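Local coordinates for protein thymidylate synthase ThyX (Streptomyces cacaoi subsp. asoensis, PDB 4P5B) that probably catalyses the reductive methylation of dUMP to dTMP, with methylenetetrahydrofolate as methyl donor and FAD and NADPH for the reduction, at residues G51-L56 and H228-A233; F79-L84 and S175-T180; M85-W90 and L186-S191; S96-E101 and A161-R166. All coordinates share one frame; numbering follows the deposited sequence.

How the contacts relate
Along the chain the segments come in the order 51-56, 79-84, 85-90, 96-101, 161-166, 175-180, 186-191 and 228-233, so contact 1 spans the other three. Contacts 2 and 3 form one continuous core, their centres about 11 Å apart: helix 78-85 runs into loop 85-90, and strand 174-181 precedes helix 183-193. Contact 1 lies about 19 Å from contact 3 between centres and meets it through Phe-231. Contact 4, about 46 Å from contact 1 between centres, is on the other side of the chain's centre. The chain thus offers parts of two nucleotide sites, at contacts 2 and 4, and residues that bind FAD at contact 3, in keeping with sites shared between subunits.

Contact 1: residues G51-L56 and H228-A233; sequences GLIRYL and HEAFTA
Ala-230 sits opposite the junction between Ile-53 and Arg-54, its methyl directed at helix 46-59 and touched by both residues. Ile-53 points toward the partner helix and meets it with its branch methyl: CG2, anti to the backbone N, lies 4.0 Å from Ala-230 CB. Arg-54 passes alongside instead. Its CG is 4.2 Å from Ala-230 CB, and the bend at chi3 (74°) carries the guanidinium toward the partner helix, where NH1 lies 3.8 Å from Ala-233 CB, one turn further on. Glu-229 flanks the same guanidinium, but its OE1 stays 4.4 Å from Arg-54 NH1, too far for a salt bridge; the carboxylate also has a long, weak ion pair with Arg-50. Facing Ile-53 and the Arg-54 stem stands only the small Ala-230, and the CA atoms of Arg-54 and Ala-230 come within 5.4 Å. The two short helical segments run roughly parallel, their axes crossing at -37° with a closest approach of 9.2 Å. Behind them, Leu-52 and Leu-56 pack on helix 23-35, whereas Phe-231 turns away and packs on Trp-220 of helix 207-223 and on Met-187 and Leu-190 of helix 183-193.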
# COMPACT_ATOMS: atom_id res chain seq x y z
N GLY B 51 12.54 -0.46 27.25
CA GLY B 51 13.82 -0.31 26.60
C GLY B 51 13.81 -0.69 25.14
O GLY B 51 14.35 0.03 24.27
N LEU B 52 13.21 -1.84 24.84
CA LEU B 52 13.16 -2.27 23.46
C LEU B 52 12.33 -1.34 22.55
O LEU B 52 12.78 -1.00 21.46
CB LEU B 52 12.62 -3.69 23.37
CG LEU B 52 12.58 -4.13 21.90
CD1 LEU B 52 13.96 -3.98 21.28
CD2 LEU B 52 12.08 -5.56 21.81
N ILE B 53 11.15 -0.93 23.02
CA ILE B 53 10.23 -0.08 22.27
C ILE B 53 10.80 1.34 22.03
O ILE B 53 10.69 1.89 20.91
CB ILE B 53 8.85 -0.05 22.91
CG1 ILE B 53 8.14 -1.39 22.69
CG2 ILE B 53 7.96 1.06 22.34
CD1 ILE B 53 6.79 -1.51 23.42
N ARG B 54 11.42 1.91 23.06
CA ARG B 54 12.09 3.22 22.92
C ARG B 54 13.15 3.13 21.90
O ARG B 54 13.24 3.99 21.06
CB ARG B 54 12.69 3.70 24.23
CG ARG B 54 11.68 4.35 25.16
CD ARG B 54 12.38 4.64 26.52
NE ARG B 54 13.31 5.77 26.44
CZ ARG B 54 12.92 7.05 26.49
NH1 ARG B 54 11.62 7.39 26.61
NH2 ARG B 54 13.81 8.01 26.45
N TYR B 55 13.94 2.06 21.96
CA TYR B 55 14.96 1.79 20.95
C TYR B 55 14.39 1.66 19.53
O TYR B 55 14.98 2.12 18.57
CB TYR B 55 15.76 0.55 21.32
CG TYR B 55 16.75 0.17 20.28
CD1 TYR B 55 18.00 0.81 20.19
CD2 TYR B 55 16.44 -0.79 19.33
CE1 TYR B 55 18.93 0.46 19.19
CE2 TYR B 55 17.35 -1.15 18.30
CZ TYR B 55 18.59 -0.52 18.24
OH TYR B 55 19.49 -0.86 17.22
N LEU B 56 13.24 1.01 19.38
CA LEU B 56 12.74 0.82 18.02
C LEU B 56 12.22 2.18 17.47
O LEU B 56 12.42 2.54 16.34
CB LEU B 56 11.65 -0.25 18.05
CG LEU B 56 11.95 -1.72 18.39
CD1 LEU B 56 10.63 -2.40 18.54
CD2 LEU B 56 12.75 -2.46 17.31
N HIS B 228 2.88 4.51 23.05
CA HIS B 228 2.34 5.85 22.98
C HIS B 228 3.30 6.88 23.57
O HIS B 228 3.63 7.86 22.91
CB HIS B 228 1.02 5.94 23.71
CG HIS B 228 0.55 7.35 23.95
ND1 HIS B 228 0.67 7.98 25.17
CD2 HIS B 228 -0.00 8.25 23.11
CE1 HIS B 228 0.19 9.21 25.07
NE2 HIS B 228 -0.24 9.40 23.84
N GLU B 229 3.80 6.61 24.78
CA GLU B 229 4.80 7.48 25.41
C GLU B 229 6.03 7.51 24.56
O GLU B 229 6.52 8.59 24.26
CB GLU B 229 5.12 7.07 26.89
CG GLU B 229 6.60 7.38 27.29
CD GLU B 229 6.94 7.19 28.81
OE1 GLU B 229 8.09 6.74 29.14
OE2 GLU B 229 6.07 7.53 29.68
N ALA B 230 6.54 6.38 24.12
CA ALA B 230 7.74 6.46 23.27
C ALA B 230 7.50 7.29 21.97
O ALA B 230 8.38 8.00 21.49
CB ALA B 230 8.24 5.06 22.90
N PHE B 231 6.31 7.18 21.40
CA PHE B 231 6.05 7.94 20.18
C PHE B 231 6.20 9.43 20.46
O PHE B 231 6.88 10.13 19.69
CB PHE B 231 4.65 7.58 19.63
CG PHE B 231 4.17 8.47 18.54
CD1 PHE B 231 3.08 9.32 18.75
CD2 PHE B 231 4.76 8.44 17.29
CE1 PHE B 231 2.57 10.14 17.67
CE2 PHE B 231 4.27 9.24 16.19
CZ PHE B 231 3.17 10.07 16.38
N THR B 232 5.60 9.90 21.57
CA THR B 232 5.73 11.30 22.00
C THR B 232 7.21 11.64 22.35
O THR B 232 7.80 12.62 21.86
CB THR B 232 4.74 11.66 23.15
OG1 THR B 232 3.42 11.71 22.62
CG2 THR B 232 5.00 13.00 23.73
N ALA B 233 7.85 10.75 23.08
CA ALA B 233 9.24 10.95 23.50
C ALA B 233 10.16 11.25 22.37
O ALA B 233 11.05 12.13 22.54
CB ALA B 233 9.74 9.76 24.25

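Contact 2: residues F79-L84 and S175-T180; sequences FTVRHL and SVLYAT. With BRU (5-bromo-2'-deoxyuridine-5'-monophosphate), chain F.
A chi1 of 67° sets CG of Leu-177 between its own backbone N and carbonyl carbon, and from there the two methyls fork toward helix 78-85, one for Val-81 and one for Leu-84. Leu-84 answers with an outstretched chain, CG anti to the backbone N, and the two leucines meet tip to tip, CD2 of Leu-84 lying 3.8 Å from CD1 of Leu-177. Val-81 and Leu-177 instead slide past each other, with Val-81 CG2 3.7 Å from Leu-177 CD2. The same Val-81 methyl lies over the CB of Ser-175, and Leu-84 CD2 lies 4.2 Å from Ala-179 CB. The contact is made by carbon atoms alone and is buried; Ser-175 OG is hydrogen-bonded to Glu-94 of the same chain. Phe-92 of strand 91-94 covers Leu-84, Leu-177 and Ala-179 from the neighbouring strand. From the flank of the helix turned off the strand, His-83 NE2 donates a short, fairly straight hydrogen bond to OP3 of the bound bromo-dUMP (2.6 Å, 162° at the hydrogen), while Arg-82 is salt-bridged to Glu-94 of the third subunit. This is a helix laid on an antiparallel sheet, its segment axis 22° from that of inner strand 174-181, and in this ThyX tetramer its outer flank forms part of the nucleotide site between subunits.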
# COMPACT_ATOMS: atom_id res chain seq x y z
N PHE B 79 -16.20 17.00 4.98
CA PHE B 79 -14.89 17.67 4.80
C PHE B 79 -13.74 17.09 5.69
O PHE B 79 -12.58 17.15 5.34
CB PHE B 79 -14.99 19.21 4.91
CG PHE B 79 -15.13 19.71 6.34
CD1 PHE B 79 -16.38 19.98 6.88
CD2 PHE B 79 -14.00 19.93 7.13
CE1 PHE B 79 -16.49 20.40 8.18
CE2 PHE B 79 -14.12 20.38 8.46
CZ PHE B 79 -15.35 20.60 8.99
N THR B 80 -14.09 16.60 6.86
CA THR B 80 -13.16 15.97 7.79
C THR B 80 -12.96 14.52 7.42
O THR B 80 -11.83 14.02 7.49
CB THR B 80 -13.77 16.05 9.22
OG1 THR B 80 -13.80 17.42 9.56
CG2 THR B 80 -12.93 15.37 10.26
N VAL B 81 -14.04 13.82 7.02
CA VAL B 81 -13.84 12.49 6.45
C VAL B 81 -12.85 12.54 5.23
O VAL B 81 -12.00 11.65 5.03
CB VAL B 81 -15.22 11.84 6.03
CG1 VAL B 81 -14.97 10.60 5.30
CG2 VAL B 81 -16.17 11.65 7.22
N ARG B 82 -12.98 13.57 4.40
CA ARG B 82 -12.02 13.72 3.30
C ARG B 82 -10.55 13.76 3.81
O ARG B 82 -9.64 13.12 3.23
CB ARG B 82 -12.32 14.93 2.44
CG ARG B 82 -13.64 14.79 1.73
CD ARG B 82 -13.37 15.00 0.32
NE ARG B 82 -13.07 16.39 0.01
CZ ARG B 82 -12.37 16.74 -1.07
NH1 ARG B 82 -12.21 18.02 -1.31
NH2 ARG B 82 -11.88 15.79 -1.91
N HIS B 83 -10.33 14.40 4.95
CA HIS B 83 -8.99 14.43 5.50
C HIS B 83 -8.50 13.07 5.99
O HIS B 83 -7.34 12.65 5.65
CB HIS B 83 -8.96 15.46 6.62
CG HIS B 83 -9.12 16.86 6.13
ND1 HIS B 83 -9.49 17.90 6.97
CD2 HIS B 83 -9.00 17.40 4.89
CE1 HIS B 83 -9.53 19.02 6.27
NE2 HIS B 83 -9.26 18.74 5.00
N LEU B 84 -9.37 12.36 6.74
CA LEU B 84 -9.04 11.02 7.24
C LEU B 84 -8.76 10.06 6.09
O LEU B 84 -7.82 9.25 6.17
CB LEU B 84 -10.16 10.46 8.07
CG LEU B 84 -10.07 9.03 8.57
CD1 LEU B 84 -8.92 8.94 9.53
CD2 LEU B 84 -11.36 8.60 9.27
N SER B 175 -21.29 12.28 8.26
CA SER B 175 -21.22 10.95 7.77
C SER B 175 -20.75 10.02 8.94
O SER B 175 -20.37 10.53 9.97
CB SER B 175 -20.23 10.90 6.61
OG SER B 175 -20.37 9.66 5.95
N VAL B 176 -20.84 8.70 8.77
CA VAL B 176 -20.40 7.72 9.80
C VAL B 176 -19.58 6.67 9.04
O VAL B 176 -19.93 6.29 7.85
CB VAL B 176 -21.59 7.12 10.53
CG1 VAL B 176 -22.66 6.62 9.52
CG2 VAL B 176 -21.22 5.98 11.46
N LEU B 177 -18.45 6.29 9.63
CA LEU B 177 -17.64 5.25 9.05
C LEU B 177 -16.87 4.38 10.03
O LEU B 177 -16.65 4.74 11.20
CB LEU B 177 -16.66 5.84 8.03
CG LEU B 177 -15.60 6.72 8.68
CD1 LEU B 177 -14.34 6.63 7.91
CD2 LEU B 177 -16.07 8.21 8.69
N TYR B 178 -16.42 3.25 9.50
CA TYR B 178 -15.43 2.41 10.17
C TYR B 178 -14.07 2.64 9.57
O TYR B 178 -13.93 2.76 8.35
CB TYR B 178 -15.78 0.91 10.04
CG TYR B 178 -16.97 0.44 10.89
CD1 TYR B 178 -16.84 0.27 12.24
CD2 TYR B 178 -18.22 0.18 10.33
CE1 TYR B 178 -17.86 -0.16 13.03
CE2 TYR B 178 -19.30 -0.26 11.13
CZ TYR B 178 -19.08 -0.39 12.51
OH TYR B 178 -20.06 -0.82 13.35
N ALA B 179 -13.06 2.70 10.43
CA ALA B 179 -11.73 3.03 10.04
C ALA B 179 -10.81 2.13 10.84
O ALA B 179 -10.82 2.19 12.07
CB ALA B 179 -11.47 4.51 10.35
N THR B 180 -10.05 1.29 10.14
CA THR B 180 -9.16 0.36 10.76
C THR B 180 -7.71 0.61 10.33
O THR B 180 -7.45 0.82 9.14
CB THR B 180 -9.45 -1.05 10.29
OG1 THR B 180 -10.79 -1.43 10.68
CG2 THR B 180 -8.41 -2.04 10.88
N1 BRU F . -6.08 17.82 2.35
C2 BRU F . -6.07 17.27 3.59
N3 BRU F . -5.73 17.98 4.72
C4 BRU F . -5.38 19.28 4.62
C5 BRU F . -5.40 19.86 3.34
C6 BRU F . -5.74 19.16 2.20
O2 BRU F . -6.30 16.09 3.68
O4 BRU F . -5.06 19.87 5.67
BR BRU F . -4.78 21.64 3.18
C1' BRU F . -6.49 16.93 1.25
C2' BRU F . -7.94 16.47 1.45
C3' BRU F . -8.57 16.72 0.08
C4' BRU F . -7.77 17.89 -0.48
O3' BRU F . -8.47 15.59 -0.84
O4' BRU F . -6.49 17.81 0.09
C5' BRU F . -8.31 19.29 -0.25
O5' BRU F . -8.80 19.48 1.04
P BRU F . -9.36 20.94 1.77
OP1 BRU F . -8.07 21.77 1.72
OP2 BRU F . -10.32 21.19 0.69
OP3 BRU F . -9.74 20.34 3.06

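Contact 3: residues M85-W90 and L186-S191; sequences MRHRTW and LMHFLS. With FAD (flavin-adenine dinucleotide), chain I.
His-188, which approaches the ring edge of His-87, forks its NE2 proton between two oxygens of the FAD pyrophosphate, at 3.0 Å from FAD O2P and 3.1 Å from FAD O3P. His-87 itself is sandwiched. Phe-189 drives CD2 over the centre of one face, edge to face with planes at 80° and ring centroids 4.7 Å apart, and FAD C5' covers the opposite face. With its CG anti to the backbone N (chi1 174°), Phe-189 is carried out to this ring. One of its own faces meets the edge of Trp-90 in an inclined edge-to-face pair, planes at 58°, and Trp-90 CZ2 also lies 3.9 Å from Leu-186 CD1. With an alanine in place of His-87, Phe-189 and the FAD ribityl chain would probably lose the ring between them, and Arg-193 NE its partner NE2. One residue earlier, Arg-86 NH2 donates to the flavin carbonyl oxygen FAD O2 (2.9 Å) at the guanidinium edge; Arg-86 and His-188 both belong to the FAD site. The aromatic cluster joins loop 85-90 to helix 183-193: Trp-90 rests on Ala-179 and Cys-181 of strand 174-181, and helix 207-223 backs Phe-189 through Ala-213.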
# COMPACT_ATOMS: atom_id res chain seq x y z
N MET B 85 -9.54 10.17 5.02
CA MET B 85 -9.48 9.19 3.98
C MET B 85 -8.29 9.30 3.06
O MET B 85 -8.07 8.41 2.26
CB MET B 85 -10.82 9.07 3.23
CG MET B 85 -11.95 8.43 4.15
SD MET B 85 -13.22 7.57 3.15
CE MET B 85 -14.34 7.20 4.41
N ARG B 86 -7.51 10.39 3.19
CA ARG B 86 -6.26 10.55 2.44
C ARG B 86 -5.24 9.57 2.93
O ARG B 86 -4.26 9.42 2.30
CB ARG B 86 -5.69 11.98 2.53
CG ARG B 86 -6.60 13.02 1.86
CD ARG B 86 -6.85 12.61 0.38
NE ARG B 86 -5.55 12.59 -0.31
CZ ARG B 86 -5.03 13.65 -0.93
NH1 ARG B 86 -3.84 13.52 -1.50
NH2 ARG B 86 -5.69 14.82 -1.03
N HIS B 87 -5.46 8.88 4.07
CA HIS B 87 -4.41 8.03 4.65
C HIS B 87 -4.59 6.62 4.10
O HIS B 87 -5.43 5.82 4.57
CB HIS B 87 -4.47 8.08 6.18
CG HIS B 87 -4.19 9.45 6.70
ND1 HIS B 87 -2.93 9.88 7.02
CD2 HIS B 87 -5.00 10.52 6.86
CE1 HIS B 87 -2.96 11.16 7.33
NE2 HIS B 87 -4.21 11.57 7.25
N ARG B 88 -3.75 6.30 3.12
CA ARG B 88 -3.96 5.19 2.27
C ARG B 88 -3.63 3.82 2.86
O ARG B 88 -3.88 2.85 2.21
CB ARG B 88 -3.22 5.38 0.93
CG ARG B 88 -3.61 6.60 0.18
CD ARG B 88 -2.61 6.87 -0.96
NE ARG B 88 -1.36 7.30 -0.39
CZ ARG B 88 -0.27 7.67 -1.06
NH1 ARG B 88 -0.23 7.58 -2.42
NH2 ARG B 88 0.81 8.11 -0.34
N THR B 89 -3.02 3.73 4.03
CA THR B 89 -2.74 2.39 4.63
C THR B 89 -3.90 1.96 5.54
O THR B 89 -3.88 0.84 6.05
CB THR B 89 -1.42 2.33 5.43
OG1 THR B 89 -1.43 3.40 6.39
CG2 THR B 89 -0.17 2.52 4.49
N TRP B 90 -4.92 2.82 5.71
CA TRP B 90 -6.09 2.50 6.52
C TRP B 90 -7.13 1.78 5.67
O TRP B 90 -7.00 1.76 4.46
CB TRP B 90 -6.74 3.77 7.02
CG TRP B 90 -5.94 4.46 8.07
CD1 TRP B 90 -4.64 4.91 7.99
CD2 TRP B 90 -6.42 4.86 9.33
NE1 TRP B 90 -4.28 5.55 9.14
CE2 TRP B 90 -5.38 5.55 9.98
CE3 TRP B 90 -7.62 4.65 10.01
CZ2 TRP B 90 -5.50 6.02 11.28
CZ3 TRP B 90 -7.74 5.10 11.31
CH2 TRP B 90 -6.69 5.83 11.92
N LEU B 186 -1.42 4.39 12.46
CA LEU B 186 -1.97 5.38 13.43
C LEU B 186 -0.94 6.42 13.86
O LEU B 186 -1.27 7.58 13.93
CB LEU B 186 -2.57 4.70 14.64
CG LEU B 186 -3.21 5.71 15.61
CD1 LEU B 186 -4.36 6.41 14.96
CD2 LEU B 186 -3.69 5.03 16.97
N MET B 187 0.33 6.04 14.03
CA MET B 187 1.36 7.01 14.47
C MET B 187 1.70 7.97 13.33
O MET B 187 1.90 9.16 13.55
CB MET B 187 2.63 6.25 14.95
CG MET B 187 2.54 5.77 16.41
SD MET B 187 4.05 4.93 16.90
CE MET B 187 3.91 3.25 16.19
N HIS B 188 1.78 7.46 12.10
CA HIS B 188 1.96 8.32 10.95
C HIS B 188 0.78 9.38 10.85
O HIS B 188 0.98 10.58 10.73
CB HIS B 188 2.17 7.48 9.70
CG HIS B 188 2.25 8.29 8.44
ND1 HIS B 188 3.38 8.99 8.08
CD2 HIS B 188 1.32 8.57 7.50
CE1 HIS B 188 3.14 9.67 6.97
NE2 HIS B 188 1.90 9.42 6.60
N PHE B 189 -0.44 8.91 10.96
CA PHE B 189 -1.60 9.74 10.97
C PHE B 189 -1.53 10.79 12.08
O PHE B 189 -1.78 11.96 11.80
CB PHE B 189 -2.79 8.84 11.16
CG PHE B 189 -4.09 9.57 11.34
CD1 PHE B 189 -4.62 9.74 12.60
CD2 PHE B 189 -4.77 10.09 10.22
CE1 PHE B 189 -5.80 10.36 12.76
CE2 PHE B 189 -5.96 10.79 10.39
CZ PHE B 189 -6.48 10.89 11.67
N LEU B 190 -1.18 10.42 13.30
CA LEU B 190 -1.09 11.39 14.44
C LEU B 190 -0.02 12.42 14.20
O LEU B 190 -0.22 13.58 14.51
CB LEU B 190 -0.73 10.69 15.78
CG LEU B 190 -1.86 9.72 16.15
CD1 LEU B 190 -1.37 8.87 17.31
CD2 LEU B 190 -3.16 10.50 16.47
N SER B 191 1.09 12.01 13.60
CA SER B 191 2.13 12.96 13.26
C SER B 191 1.67 14.12 12.36
O SER B 191 2.14 15.26 12.56
CB SER B 191 3.44 12.30 12.79
OG SER B 191 3.29 11.79 11.50
PA FAD I . -0.86 7.77 3.44
O1A FAD I . -1.11 6.54 4.25
O2A FAD I . -1.26 7.85 1.89
O5B FAD I . 0.67 7.03 3.10
C5B FAD I . 1.52 6.80 4.33
C4B FAD I . 3.04 6.66 4.14
O4B FAD I . 3.02 5.52 3.29
C3B FAD I . 3.72 7.77 3.34
O3B FAD I . 4.32 8.77 4.20
C2B FAD I . 4.76 7.01 2.51
O2B FAD I . 6.00 6.71 3.21
C1B FAD I . 4.01 5.67 2.27
N9A FAD I . 3.30 5.47 0.97
C8A FAD I . 2.02 5.02 0.80
N7A FAD I . 1.78 4.94 -0.52
C5A FAD I . 2.89 5.34 -1.18
C6A FAD I . 3.23 5.46 -2.53
N6A FAD I . 2.35 5.18 -3.51
N1A FAD I . 4.49 5.88 -2.83
C2A FAD I . 5.38 6.19 -1.88
N3A FAD I . 5.12 6.10 -0.60
C4A FAD I . 3.88 5.67 -0.24
N1 FAD I . -3.30 16.89 0.07
C2 FAD I . -3.56 17.56 -1.18
O2 FAD I . -4.00 16.94 -2.14
N3 FAD I . -3.34 18.95 -1.25
C4 FAD I . -2.86 19.65 -0.09
O4 FAD I . -2.64 20.86 -0.10
C4X FAD I . -2.60 18.95 1.11
N5 FAD I . -2.13 19.65 2.20
C5X FAD I . -2.05 19.05 3.46
C6 FAD I . -1.78 19.89 4.56
C7 FAD I . -1.69 19.36 5.84
C7M FAD I . -1.38 20.39 6.96
C8 FAD I . -1.84 17.94 6.03
C8M FAD I . -1.74 17.37 7.47
C9 FAD I . -2.13 17.09 4.93
C9A FAD I . -2.24 17.65 3.62
N10 FAD I . -2.57 16.92 2.42
C10 FAD I . -2.83 17.59 1.21
C1' FAD I . -2.76 15.45 2.38
C2' FAD I . -1.41 14.84 2.00
O2' FAD I . -1.05 15.21 0.67
C3' FAD I . -1.36 13.34 2.24
O3' FAD I . -1.89 12.53 1.18
C4' FAD I . -2.02 13.00 3.61
O4' FAD I . -1.43 13.90 4.59
C5' FAD I . -1.68 11.56 3.98
O5' FAD I . -0.26 11.52 3.98
P FAD I . 0.57 10.38 3.32
O1P FAD I . 0.46 10.38 1.84
O2P FAD I . 2.04 10.68 3.87
O3P FAD I . 0.15 9.03 4.07

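Contact 4: residues S96-E101 and A161-R166; sequences SARYRE and AREIAR. With BRU (5-bromo-2'-deoxyuridine-5'-monophosphate), chain H.
The loop of Arg-98 runs close against the helix of Glu-163, their CA atoms 4.2 Å apart, and its start is coiled by an ST motif in which Ser-96 OG accepts from the backbone N of Tyr-99. Together the two segments build a nucleotide pocket. Arg-98 and Glu-163 run alongside each other in the same direction, with guanidinium and carboxylate nearly coplanar (28°). In a salt bridge, Arg-98 NE donates to Glu-163 OE2 (2.7 Å), which lies in the guanidinium plane, and NH2 adds a weak bond to that oxygen. The bend at chi3 (72°) leaves Arg-98 NH1 facing the base of bromo-dUMP, where it donates to O4 at 2.8 Å. A methionine in place of Arg-98 would probably leave Glu-163 OE2 without its charged mate and the base O4 without this donor. Arg-113 of the third subunit holds the carboxylate by its other oxygen, OE1. At the phosphate, Ser-96 OG donates to OP3 of bromo-dUMP at 2.6 Å. The backbone N of Ala-97 donates to OP2 of bromo-dUMP at 3.1 Å. Arg-166 closes the anion site with its guanidinium edge: NH2, also held by Gln-206 of the third subunit, donates to OP1 of bromo-dUMP (2.9 Å), and NH1 makes weak bonds to OP1 and OP2. Behind, Arg-166 NE donates to the backbone O of Glu-163 at 3.1 Å, from 35° off the carbonyl plane.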
# COMPACT_ATOMS: atom_id res chain seq x y z
N SER B 96 -23.23 5.43 2.68
CA SER B 96 -23.34 5.86 1.29
C SER B 96 -24.59 6.59 1.07
O SER B 96 -25.69 6.13 1.43
CB SER B 96 -23.31 4.68 0.32
OG SER B 96 -23.80 5.01 -1.00
N ALA B 97 -24.44 7.74 0.46
CA ALA B 97 -25.55 8.61 0.16
C ALA B 97 -26.10 8.24 -1.20
O ALA B 97 -27.14 8.74 -1.57
CB ALA B 97 -25.08 10.12 0.20
N ARG B 98 -25.45 7.34 -1.94
CA ARG B 98 -26.08 6.74 -3.11
C ARG B 98 -27.15 5.69 -2.74
O ARG B 98 -28.12 5.44 -3.53
CB ARG B 98 -25.08 6.01 -4.04
CG ARG B 98 -23.97 6.88 -4.67
CD ARG B 98 -23.07 6.01 -5.52
NE ARG B 98 -23.75 5.57 -6.76
CZ ARG B 98 -23.49 4.41 -7.40
NH1 ARG B 98 -22.59 3.54 -6.91
NH2 ARG B 98 -24.16 4.06 -8.51
N TYR B 99 -26.92 5.02 -1.61
CA TYR B 99 -27.73 3.87 -1.14
C TYR B 99 -28.75 4.30 -0.11
O TYR B 99 -29.76 3.64 0.04
CB TYR B 99 -26.87 2.74 -0.51
CG TYR B 99 -26.12 1.91 -1.53
CD1 TYR B 99 -26.36 0.54 -1.69
CD2 TYR B 99 -25.18 2.49 -2.38
CE1 TYR B 99 -25.67 -0.23 -2.67
CE2 TYR B 99 -24.48 1.73 -3.36
CZ TYR B 99 -24.73 0.39 -3.50
OH TYR B 99 -24.04 -0.33 -4.47
N ARG B 100 -28.47 5.36 0.62
CA ARG B 100 -29.45 5.83 1.59
C ARG B 100 -29.76 7.32 1.58
O ARG B 100 -28.93 8.16 1.26
CB ARG B 100 -29.17 5.34 3.04
CG ARG B 100 -27.75 5.46 3.53
CD ARG B 100 -27.60 5.22 5.07
NE ARG B 100 -28.89 5.22 5.80
CZ ARG B 100 -29.07 5.62 7.06
NH1 ARG B 100 -30.29 5.54 7.60
NH2 ARG B 100 -28.05 6.09 7.79
N GLU B 101 -31.00 7.64 1.92
CA GLU B 101 -31.34 9.01 2.22
C GLU B 101 -30.47 9.51 3.35
O GLU B 101 -30.28 8.81 4.36
CB GLU B 101 -32.79 9.11 2.61
CG GLU B 101 -33.10 10.44 3.22
CD GLU B 101 -34.58 10.63 3.41
OE1 GLU B 101 -34.93 11.73 3.95
OE2 GLU B 101 -35.36 9.70 3.02
N ALA B 161 -33.06 10.00 -8.22
CA ALA B 161 -32.08 9.08 -7.61
C ALA B 161 -31.36 9.73 -6.42
O ALA B 161 -31.00 10.87 -6.47
CB ALA B 161 -31.11 8.57 -8.67
N ARG B 162 -31.26 9.03 -5.30
CA ARG B 162 -30.56 9.59 -4.14
C ARG B 162 -29.14 10.10 -4.49
O ARG B 162 -28.68 11.06 -3.93
CB ARG B 162 -30.45 8.57 -3.02
CG ARG B 162 -31.80 8.10 -2.45
CD ARG B 162 -31.76 7.01 -1.40
NE ARG B 162 -33.14 6.64 -1.04
CZ ARG B 162 -33.55 5.99 0.06
NH1 ARG B 162 -32.72 5.57 1.02
NH2 ARG B 162 -34.85 5.76 0.22
N GLU B 163 -28.45 9.43 -5.42
CA GLU B 163 -27.09 9.78 -5.76
C GLU B 163 -27.05 11.09 -6.53
O GLU B 163 -25.99 11.66 -6.68
CB GLU B 163 -26.46 8.67 -6.62
CG GLU B 163 -26.92 8.68 -8.06
CD GLU B 163 -26.28 7.61 -8.90
OE1 GLU B 163 -26.43 7.63 -10.14
OE2 GLU B 163 -25.62 6.72 -8.36
N ILE B 164 -28.21 11.54 -7.07
CA ILE B 164 -28.25 12.81 -7.74
C ILE B 164 -28.73 13.82 -6.77
O ILE B 164 -28.20 14.94 -6.72
CB ILE B 164 -29.17 12.81 -9.00
CG1 ILE B 164 -28.60 11.92 -10.10
CG2 ILE B 164 -29.34 14.26 -9.58
CD1 ILE B 164 -27.31 12.50 -10.71
N ALA B 165 -29.70 13.46 -5.96
CA ALA B 165 -30.34 14.48 -5.08
C ALA B 165 -29.30 15.05 -4.14
O ALA B 165 -29.26 16.24 -3.87
CB ALA B 165 -31.48 13.88 -4.26
N ARG B 166 -28.39 14.21 -3.69
CA ARG B 166 -27.40 14.64 -2.72
C ARG B 166 -26.43 15.67 -3.27
O ARG B 166 -25.60 16.17 -2.50
CB ARG B 166 -26.67 13.43 -2.17
CG ARG B 166 -25.90 12.58 -3.24
CD ARG B 166 -24.44 13.06 -3.59
NE ARG B 166 -23.87 12.00 -4.43
CZ ARG B 166 -23.06 11.05 -3.96
NH1 ARG B 166 -22.63 11.10 -2.70
NH2 ARG B 166 -22.68 10.06 -4.76
N1 BRU H . -18.18 5.05 -2.32
C2 BRU H . -17.60 5.00 -3.55
N3 BRU H . -18.30 4.59 -4.64
C4 BRU H . -19.56 4.17 -4.53
C5 BRU H . -20.14 4.19 -3.28
C6 BRU H . -19.49 4.62 -2.16
O2 BRU H . -16.44 5.33 -3.66
O4 BRU H . -20.17 3.80 -5.55
BR BRU H . -21.90 3.43 -3.12
C1' BRU H . -17.35 5.53 -1.24
C2' BRU H . -16.98 7.03 -1.38
C3' BRU H . -17.19 7.62 0.04
C4' BRU H . -18.30 6.74 0.58
O3' BRU H . -16.01 7.54 0.89
O4' BRU H . -18.07 5.36 -0.06
C5' BRU H . -19.72 7.26 0.31
O5' BRU H . -19.93 7.66 -1.02
P BRU H . -21.38 8.13 -1.67
OP1 BRU H . -20.96 8.64 -2.98
OP2 BRU H . -21.84 9.07 -0.60
OP3 BRU H . -22.01 6.76 -1.62
O HOH W 1 -28.78 10.55 -1.07